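Local coordinates for probable protein phosphatase 2C 50 (Oryza sativa subsp. japonica, PDB 5ZCG), which probably hydrolyses phosphoserine and phosphothreonine esters in proteins as a magnesium-binding serine/threonine phosphatase of the PP2C family, at residues V148-V151 against V156-A159; P2-A7 against H55-F60; E101-V106 against V232-R237. The protein carries 5 engineered substitutions. All blocks are in the same frame, centred on the assembly; numbering follows the deposited sequence.

Interaction 1 of 3, residues V148-V151 against V156-A159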
loop_
_atom_site.group_PDB
_atom_site.type_symbol
_atom_site.label_atom_id
_atom_site.label_comp_id
_atom_site.label_asym_id
_atom_site.label_seq_id
_atom_site.Cartn_x
_atom_site.Cartn_y
_atom_site.Cartn_z
ATOM N N VAL A 148 -4.500 8.926 8.938
ATOM C CA VAL A 148 -4.270 10.314 9.304
ATOM C C VAL A 148 -5.265 10.722 10.378
ATOM O O VAL A 148 -6.401 10.240 10.432
ATOM C CB VAL A 148 -4.342 11.271 8.084
ATOM C CG1 VAL A 148 -3.558 10.699 6.896
ATOM C CG2 VAL A 148 -5.780 11.570 7.701
ATOM N N ALA A 149 -4.804 11.610 11.248
ATOM C CA ALA A 149 -5.587 12.166 12.337
ATOM C C ALA A 149 -5.446 13.678 12.291
ATOM O O ALA A 149 -4.342 14.214 12.438
ATOM C CB ALA A 149 -5.127 11.618 13.688
ATOM N N LEU A 150 -6.559 14.353 12.051
ATOM C CA LEU A 150 -6.667 15.784 12.247
ATOM C C LEU A 150 -7.008 16.024 13.708
ATOM O O LEU A 150 -7.970 15.454 14.230
ATOM C CB LEU A 150 -7.741 16.363 11.322
ATOM C CG LEU A 150 -8.109 17.840 11.433
ATOM C CD1 LEU A 150 -8.524 18.346 10.060
ATOM C CD2 LEU A 150 -9.223 18.050 12.446
ATOM N N VAL A 151 -6.208 16.842 14.375
ATOM C CA VAL A 151 -6.375 17.128 15.789
ATOM C C VAL A 151 -6.639 18.618 15.935
ATOM O O VAL A 151 -5.888 19.443 15.404
ATOM C CB VAL A 151 -5.141 16.710 16.610
ATOM C CG1 VAL A 151 -5.336 17.079 18.066
ATOM C CG2 VAL A 151 -4.863 15.212 16.440
ATOM N N VAL A 156 -11.018 15.062 17.308
ATOM C CA VAL A 156 -10.071 14.321 16.485
ATOM C C VAL A 156 -10.845 13.694 15.332
ATOM O O VAL A 156 -11.873 13.046 15.551
ATOM C CB VAL A 156 -9.335 13.244 17.306
ATOM C CG1 VAL A 156 -8.443 12.414 16.403
ATOM C CG2 VAL A 156 -8.544 13.888 18.439
ATOM N N VAL A 157 -10.366 13.892 14.106
ATOM C CA VAL A 157 -10.980 13.297 12.920
ATOM C C VAL A 157 -9.975 12.360 12.267
ATOM O O VAL A 157 -8.876 12.778 11.889
ATOM C CB VAL A 157 -11.459 14.363 11.924
ATOM C CG1 VAL A 157 -12.287 13.711 10.824
ATOM C CG2 VAL A 157 -12.264 15.421 12.645
ATOM N N VAL A 158 -10.356 11.101 12.109
ATOM C CA VAL A 158 -9.455 10.071 11.620
ATOM C C VAL A 158 -9.941 9.603 10.260
ATOM O O VAL A 158 -11.131 9.319 10.082
ATOM C CB VAL A 158 -9.359 8.895 12.605
ATOM C CG1 VAL A 158 -8.755 7.691 11.912
ATOM C CG2 VAL A 158 -8.544 9.303 13.825
ATOM N N ALA A 159 -9.022 9.527 9.303
ATOM C CA ALA A 159 -9.283 8.901 8.014
ATOM C C ALA A 159 -8.272 7.784 7.817
ATOM O O ALA A 159 -7.060 8.022 7.867
ATOM C CB ALA A 159 -9.195 9.914 6.874
#

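Interaction 2 of 3, residues P2-A7 against H55-F60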
loop_
_atom_site.group_PDB
_atom_site.type_symbol
_atom_site.label_atom_id
_atom_site.label_comp_id
_atom_site.label_asym_id
_atom_site.label_seq_id
_atom_site.Cartn_x
_atom_site.Cartn_y
_atom_site.Cartn_z
ATOM N N PRO A 2 0.854 21.443 19.257
ATOM C CA PRO A 2 0.669 20.000 19.461
ATOM C C PRO A 2 1.848 19.367 20.188
ATOM O O PRO A 2 3.005 19.763 20.025
ATOM C CB PRO A 2 0.528 19.449 18.037
ATOM C CG PRO A 2 1.215 20.431 17.185
ATOM C CD PRO A 2 0.945 21.762 17.816
ATOM N N VAL A 3 1.533 18.373 21.010
ATOM C CA VAL A 3 2.498 17.696 21.870
ATOM C C VAL A 3 2.632 16.277 21.329
ATOM O O VAL A 3 1.755 15.436 21.544
ATOM C CB VAL A 3 2.050 17.711 23.335
ATOM C CG1 VAL A 3 3.103 17.105 24.239
ATOM C CG2 VAL A 3 1.714 19.147 23.772
ATOM N N TRP A 4 3.712 15.996 20.602
ATOM C CA TRP A 4 3.787 14.725 19.899
ATOM C C TRP A 4 5.218 14.216 19.838
ATOM O O TRP A 4 6.181 14.978 19.946
ATOM C CB TRP A 4 3.237 14.844 18.477
ATOM C CG TRP A 4 3.985 15.849 17.660
ATOM C CD1 TRP A 4 3.812 17.205 17.669
ATOM C CD2 TRP A 4 5.032 15.584 16.721
ATOM N NE1 TRP A 4 4.686 17.799 16.788
ATOM C CE2 TRP A 4 5.446 16.824 16.194
ATOM C CE3 TRP A 4 5.656 14.417 16.271
ATOM C CZ2 TRP A 4 6.455 16.930 15.241
ATOM C CZ3 TRP A 4 6.664 14.522 15.330
ATOM C CH2 TRP A 4 7.055 15.770 14.827
ATOM N N GLY A 5 5.329 12.913 19.627
ATOM C CA GLY A 5 6.610 12.281 19.380
ATOM C C GLY A 5 6.470 11.246 18.286
ATOM O O GLY A 5 5.403 10.660 18.089
ATOM N N CYS A 6 7.571 11.020 17.571
ATOM C CA CYS A 6 7.578 10.107 16.434
ATOM C C CYS A 6 8.861 9.289 16.442
ATOM O O CYS A 6 9.958 9.855 16.441
ATOM C CB CYS A 6 7.442 10.870 15.114
ATOM S SG CYS A 6 7.341 9.790 13.671
ATOM N N ALA A 7 8.719 7.968 16.462
ATOM C CA ALA A 7 9.841 7.043 16.371
ATOM C C ALA A 7 9.622 6.105 15.192
ATOM O O ALA A 7 8.549 5.510 15.062
ATOM C CB ALA A 7 10.000 6.241 17.663
ATOM N N HIS A 55 -4.007 20.469 13.498
ATOM C CA HIS A 55 -2.745 19.830 13.158
ATOM C C HIS A 55 -3.021 18.470 12.539
ATOM O O HIS A 55 -4.027 17.827 12.845
ATOM C CB HIS A 55 -1.860 19.661 14.394
ATOM C CG HIS A 55 -2.167 20.631 15.488
ATOM N ND1 HIS A 55 -1.936 21.984 15.366
ATOM C CD2 HIS A 55 -2.698 20.446 16.718
ATOM C CE1 HIS A 55 -2.310 22.593 16.477
ATOM N NE2 HIS A 55 -2.774 21.681 17.313
ATOM N N LEU A 56 -2.127 18.018 11.672
ATOM C CA LEU A 56 -2.315 16.742 10.996
ATOM C C LEU A 56 -1.180 15.790 11.348
ATOM O O LEU A 56 -0.008 16.174 11.304
ATOM C CB LEU A 56 -2.412 16.923 9.478
ATOM C CG LEU A 56 -2.994 15.701 8.756
ATOM C CD1 LEU A 56 -4.470 15.541 9.075
ATOM C CD2 LEU A 56 -2.791 15.790 7.265
ATOM N N PHE A 57 -1.531 14.562 11.720
ATOM C CA PHE A 57 -0.564 13.495 11.937
ATOM C C PHE A 57 -0.897 12.344 11.006
ATOM O O PHE A 57 -2.068 12.050 10.763
ATOM C CB PHE A 57 -0.561 13.023 13.398
ATOM C CG PHE A 57 -0.304 14.126 14.378
ATOM C CD1 PHE A 57 0.991 14.490 14.706
ATOM C CD2 PHE A 57 -1.358 14.815 14.957
ATOM C CE1 PHE A 57 1.232 15.513 15.603
ATOM C CE2 PHE A 57 -1.124 15.837 15.855
ATOM C CZ PHE A 57 0.170 16.190 16.178
ATOM N N GLY A 58 0.129 11.710 10.461
ATOM C CA GLY A 58 -0.119 10.643 9.517
ATOM C C GLY A 58 0.970 9.595 9.494
ATOM O O GLY A 58 2.154 9.916 9.627
ATOM N N VAL A 59 0.575 8.341 9.311
ATOM C CA VAL A 59 1.510 7.243 9.104
ATOM C C VAL A 59 1.157 6.576 7.785
ATOM O O VAL A 59 -0.011 6.233 7.544
ATOM C CB VAL A 59 1.486 6.240 10.271
ATOM C CG1 VAL A 59 2.275 4.971 9.920
ATOM C CG2 VAL A 59 2.051 6.896 11.531
ATOM N N PHE A 60 2.170 6.397 6.933
ATOM C CA PHE A 60 2.005 5.893 5.575
ATOM C C PHE A 60 2.943 4.707 5.399
ATOM O O PHE A 60 4.163 4.879 5.327
ATOM C CB PHE A 60 2.298 6.989 4.553
ATOM C CG PHE A 60 1.759 8.336 4.952
ATOM C CD1 PHE A 60 0.426 8.649 4.747
ATOM C CD2 PHE A 60 2.576 9.271 5.567
ATOM C CE1 PHE A 60 -0.080 9.876 5.128
ATOM C CE2 PHE A 60 2.078 10.498 5.952
ATOM C CZ PHE A 60 0.747 10.804 5.730
#

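Interaction 3 of 3, residues E101-V106 against V232-R237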
loop_
_atom_site.group_PDB
_atom_site.type_symbol
_atom_site.label_atom_id
_atom_site.label_comp_id
_atom_site.label_asym_id
_atom_site.label_seq_id
_atom_site.Cartn_x
_atom_site.Cartn_y
_atom_site.Cartn_z
ATOM N N GLU A 101 -21.321 13.356 6.586
ATOM C CA GLU A 101 -21.238 13.139 5.148
ATOM C C GLU A 101 -20.178 14.034 4.525
ATOM O O GLU A 101 -19.439 13.602 3.636
ATOM C CB GLU A 101 -22.602 13.387 4.503
ATOM C CG GLU A 101 -23.530 12.181 4.510
ATOM C CD GLU A 101 -24.924 12.512 3.998
ATOM O OE1 GLU A 101 -25.046 13.387 3.112
ATOM O OE2 GLU A 101 -25.896 11.897 4.484
ATOM N N HIS A 102 -20.070 15.278 4.989
ATOM C CA HIS A 102 -19.076 16.178 4.420
ATOM C C HIS A 102 -17.665 15.845 4.886
ATOM O O HIS A 102 -16.714 16.023 4.118
ATOM C CB HIS A 102 -19.440 17.625 4.732
ATOM C CG HIS A 102 -20.482 18.175 3.813
ATOM N ND1 HIS A 102 -20.191 19.065 2.802
ATOM C CD2 HIS A 102 -21.811 17.926 3.723
ATOM C CE1 HIS A 102 -21.299 19.363 2.147
ATOM N NE2 HIS A 102 -22.297 18.687 2.688
ATOM N N TRP A 103 -17.498 15.371 6.122
ATOM C CA TRP A 103 -16.187 14.867 6.525
ATOM C C TRP A 103 -15.778 13.699 5.638
ATOM O O TRP A 103 -14.648 13.653 5.120
ATOM C CB TRP A 103 -16.210 14.440 7.993
ATOM C CG TRP A 103 -16.015 15.563 8.972
ATOM C CD1 TRP A 103 -16.898 15.985 9.925
ATOM C CD2 TRP A 103 -14.854 16.396 9.105
ATOM N NE1 TRP A 103 -16.361 17.030 10.642
ATOM C CE2 TRP A 103 -15.109 17.303 10.156
ATOM C CE3 TRP A 103 -13.626 16.462 8.437
ATOM C CZ2 TRP A 103 -14.178 18.263 10.556
ATOM C CZ3 TRP A 103 -12.706 17.422 8.832
ATOM C CH2 TRP A 103 -12.988 18.308 9.882
ATOM N N ASP A 104 -16.714 12.761 5.425
ATOM C CA ASP A 104 -16.477 11.636 4.528
ATOM C C ASP A 104 -16.082 12.119 3.144
ATOM O O ASP A 104 -15.126 11.610 2.553
ATOM C CB ASP A 104 -17.728 10.763 4.422
ATOM C CG ASP A 104 -18.061 10.050 5.712
ATOM O OD1 ASP A 104 -17.216 10.046 6.633
ATOM O OD2 ASP A 104 -19.175 9.493 5.801
ATOM N N ASP A 105 -16.800 13.115 2.617
ATOM C CA ASP A 105 -16.561 13.547 1.247
ATOM C C ASP A 105 -15.230 14.272 1.110
ATOM O O ASP A 105 -14.499 14.047 0.142
ATOM C CB ASP A 105 -17.708 14.438 0.769
ATOM C CG ASP A 105 -17.530 14.893 -0.663
ATOM O OD1 ASP A 105 -17.590 14.036 -1.566
ATOM O OD2 ASP A 105 -17.325 16.103 -0.887
ATOM N N VAL A 106 -14.893 15.145 2.060
ATOM C CA VAL A 106 -13.644 15.885 1.932
ATOM C C VAL A 106 -12.450 14.940 2.065
ATOM O O VAL A 106 -11.488 15.022 1.287
ATOM C CB VAL A 106 -13.593 17.058 2.937
ATOM C CG1 VAL A 106 -13.478 16.577 4.377
ATOM C CG2 VAL A 106 -12.445 18.000 2.599
ATOM N N VAL A 232 -13.832 7.136 7.714
ATOM C CA VAL A 232 -13.676 8.351 8.502
ATOM C C VAL A 232 -14.432 8.214 9.818
ATOM O O VAL A 232 -15.550 7.689 9.861
ATOM C CB VAL A 232 -14.161 9.577 7.703
ATOM C CG1 VAL A 232 -13.932 10.876 8.480
ATOM C CG2 VAL A 232 -13.463 9.624 6.344
ATOM N N MET A 233 -13.813 8.695 10.894
ATOM C CA MET A 233 -14.423 8.730 12.214
ATOM C C MET A 233 -14.222 10.115 12.814
ATOM O O MET A 233 -13.114 10.657 12.768
ATOM C CB MET A 233 -13.824 7.655 13.128
ATOM C CG MET A 233 -14.780 7.127 14.186
ATOM S SD MET A 233 -14.114 5.690 15.059
ATOM C CE MET A 233 -13.949 4.513 13.722
ATOM N N VAL A 234 -15.296 10.700 13.339
ATOM C CA VAL A 234 -15.253 11.988 14.026
ATOM C C VAL A 234 -15.465 11.734 15.513
ATOM O O VAL A 234 -16.510 11.204 15.912
ATOM C CB VAL A 234 -16.308 12.963 13.480
ATOM C CG1 VAL A 234 -16.177 14.317 14.164
ATOM C CG2 VAL A 234 -16.179 13.103 11.974
ATOM N N VAL A 235 -14.481 12.085 16.335
ATOM C CA VAL A 235 -14.564 11.783 17.761
ATOM C C VAL A 235 -14.331 13.058 18.564
ATOM O O VAL A 235 -13.228 13.628 18.548
ATOM C CB VAL A 235 -13.595 10.650 18.158
ATOM C CG1 VAL A 235 -12.210 10.867 17.586
ATOM C CG2 VAL A 235 -13.524 10.499 19.671
ATOM N N PRO A 236 -15.352 13.568 19.244
ATOM C CA PRO A 236 -15.138 14.719 20.124
ATOM C C PRO A 236 -14.210 14.343 21.269
ATOM O O PRO A 236 -14.288 13.246 21.827
ATOM C CB PRO A 236 -16.549 15.062 20.620
ATOM C CG PRO A 236 -17.377 13.842 20.341
ATOM C CD PRO A 236 -16.772 13.195 19.137
ATOM N N ARG A 237 -13.306 15.258 21.601
ATOM C CA ARG A 237 -12.353 14.986 22.661
ATOM C C ARG A 237 -13.069 14.991 24.006
ATOM O O ARG A 237 -14.085 15.665 24.192
ATOM C CB ARG A 237 -11.218 16.009 22.624
ATOM C CG ARG A 237 -10.263 15.772 21.456
ATOM C CD ARG A 237 -9.258 16.895 21.301
ATOM N NE ARG A 237 -8.328 16.964 22.424
ATOM C CZ ARG A 237 -7.148 17.578 22.380
ATOM N NH1 ARG A 237 -6.749 18.175 21.265
ATOM N NH2 ARG A 237 -6.365 17.593 23.450
HETATM O O HOH W 1 -16.748 6.731 6.479
#

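Interaction 1 of 3, residues V148-V151 against V156-A159
Leu150 and Val157 face each other as a hydrogen-bonded pair of an antiparallel β-hairpin in one of the two sheets of the PP2C β-sandwich, their side chains lying next to one another and pointing the same way. From the backbone outward, Leu150 CB rests 3.8 Å from Val157 O, the carbonyl that also receives Leu150 N. CG stands anti to the backbone N (chi1 175°) and itself touches nothing on the partner strand; of its two methyls CD2 is the one that meets Val157 CG2, at 4.0 Å. Two bonds close the ring of this pair, Leu150 N to Val157 O at 2.8 Å and Val157 N to Leu150 O at 2.9 Å. Val148 and Ala159 form the second hydrogen-bonded pair, Val148 N to Ala159 O at 2.9 Å. On the opposite sheet face, Ala149 CB touches Val158 CG2 at 4.1 Å, while Val151 and Val156 meet only loosely. All eight residues are buried. The face with Leu150 and Val157 packs against helix 99-118, where Trp103 and Phe107 reach Val157, and Leu150 also touches Leu56 of strand 53-63. The face with Val151 and Val156 turns to Leu244 of strand 241-247, in the other sheet.

Interaction 2 of 3, residues P2-A7 against H55-F60
Pro2, just ahead of strand 3-9, and Trp4 on it meet His55 and Phe57 between the two sheets of the PP2C β-sandwich, at a partly buried place, with strand 3-9 in one sheet and strand 53-63 in the other. No hydrogen bond joins the segments; the contact is made by rings. Pro2 lies over a face of the His55 imidazole in a CH-pi contact, its CD 3.7 Å from the ring centroid and 12° off the normal. Pro2 CB bridges to the next ring, 3.8 Å from Phe57 CZ. Phe57 in turn presents its edge to the face of the Trp4 five-membered ring, an offset edge-to-face pair with planes at 61°. Trp4 CG sits between its backbone N and carbonyl carbon (chi1 60°), swinging the indole across toward Phe57. In the second shell, His55 ND1 is hydrogen-bonded to Arg25 N of strand 18-28, which fixes the imidazole under the proline; Pro24 and Ala22 of that strand touch Pro2 and Trp4. With an alanine here instead of His55, Pro2 would probably lose the flat surface beneath its ring and Arg25 N its imidazole acceptor. The shortest approach of the set is Phe57 CE1 to Trp4 CG, at 3.5 Å.

Interaction 3 of 3, residues E101-V106 against V232-R237
Trp103 and Asp104, consecutive on helix 99-118, bear on Val234 and Val232, which are two apart on strand 231-236 and therefore project from the same side of it. The short helix and strand axes approach to 8.6 Å, and no direct hydrogen bond crosses; the contact is made by side chains. Trp103 CG is anti to the carbonyl carbon (chi1 -83°), which lays the indole out toward the strand, and the pyrrole side of the ring does the touching. Val234 CG2 comes to 3.6 Å from Trp103 CD1 and 3.9 Å from Trp103 CG; the two side chains cross at about a right angle. This methyl is the valine branch anti to its own carbonyl carbon, whereas CG1 takes the place anti to the backbone N (chi1 -177°). Val232 has the same rotamer, and its CG1 lies 4.3 Å from Trp103 CB.

The first bond of the Asp104 side chain points neither at the strand nor away from it, yet the carboxylate bends in: OD1 reaches 3.3 Å from Val232 CB, a polar atom set against an apolar branch point. Its charge is met elsewhere, in a salt bridge to Lys100 NZ, one helical turn back. The same NZ is hydrogen-bonded to Val232 O, so the lysine ties the carboxylate to the strand indirectly. A water adds a looser bridge, accepting from Val232 N at 3.2 Å and donating only weakly to Asp104 OD1. Trp103 NE1 is hydrogen-bonded to Leu33 O, which would restrict rotation of the indole.

The contact thus seats the helix against the outer face of the sheet at strand 231-236, as in the α-β-β-α layering of the PP2C fold, with Phe107 of the next turn also touching Val232. Val106, on another side of the helix, packs on Ala83 and Leu87 of helix 67-91.

Overall arrangement
All three contacts reach one antiparallel sheet, interactions 2 and 3 with one segment each. Strand 53-63 of interaction 2 pairs with strand 143-151 of interaction 1, Ala149 N lying 2.8 Å from Phe57 O, a probable hydrogen bond. On the other flank, Val158 N lies 2.9 Å from Met233 O, joining interaction 1 to the strand of interaction 3. Centres of interactions 1 and 3 are about 8 Å apart, those of 1 and 2 about 10 Å. Interactions 2 and 3 do not touch: their centres are about 19 Å apart, one facing the second sheet, the other a helix. Segment 55-60 runs directly into Asp61 and Gly62, which bind magnesium; Asp249 and Asp311 join Asp61 at one of the ions.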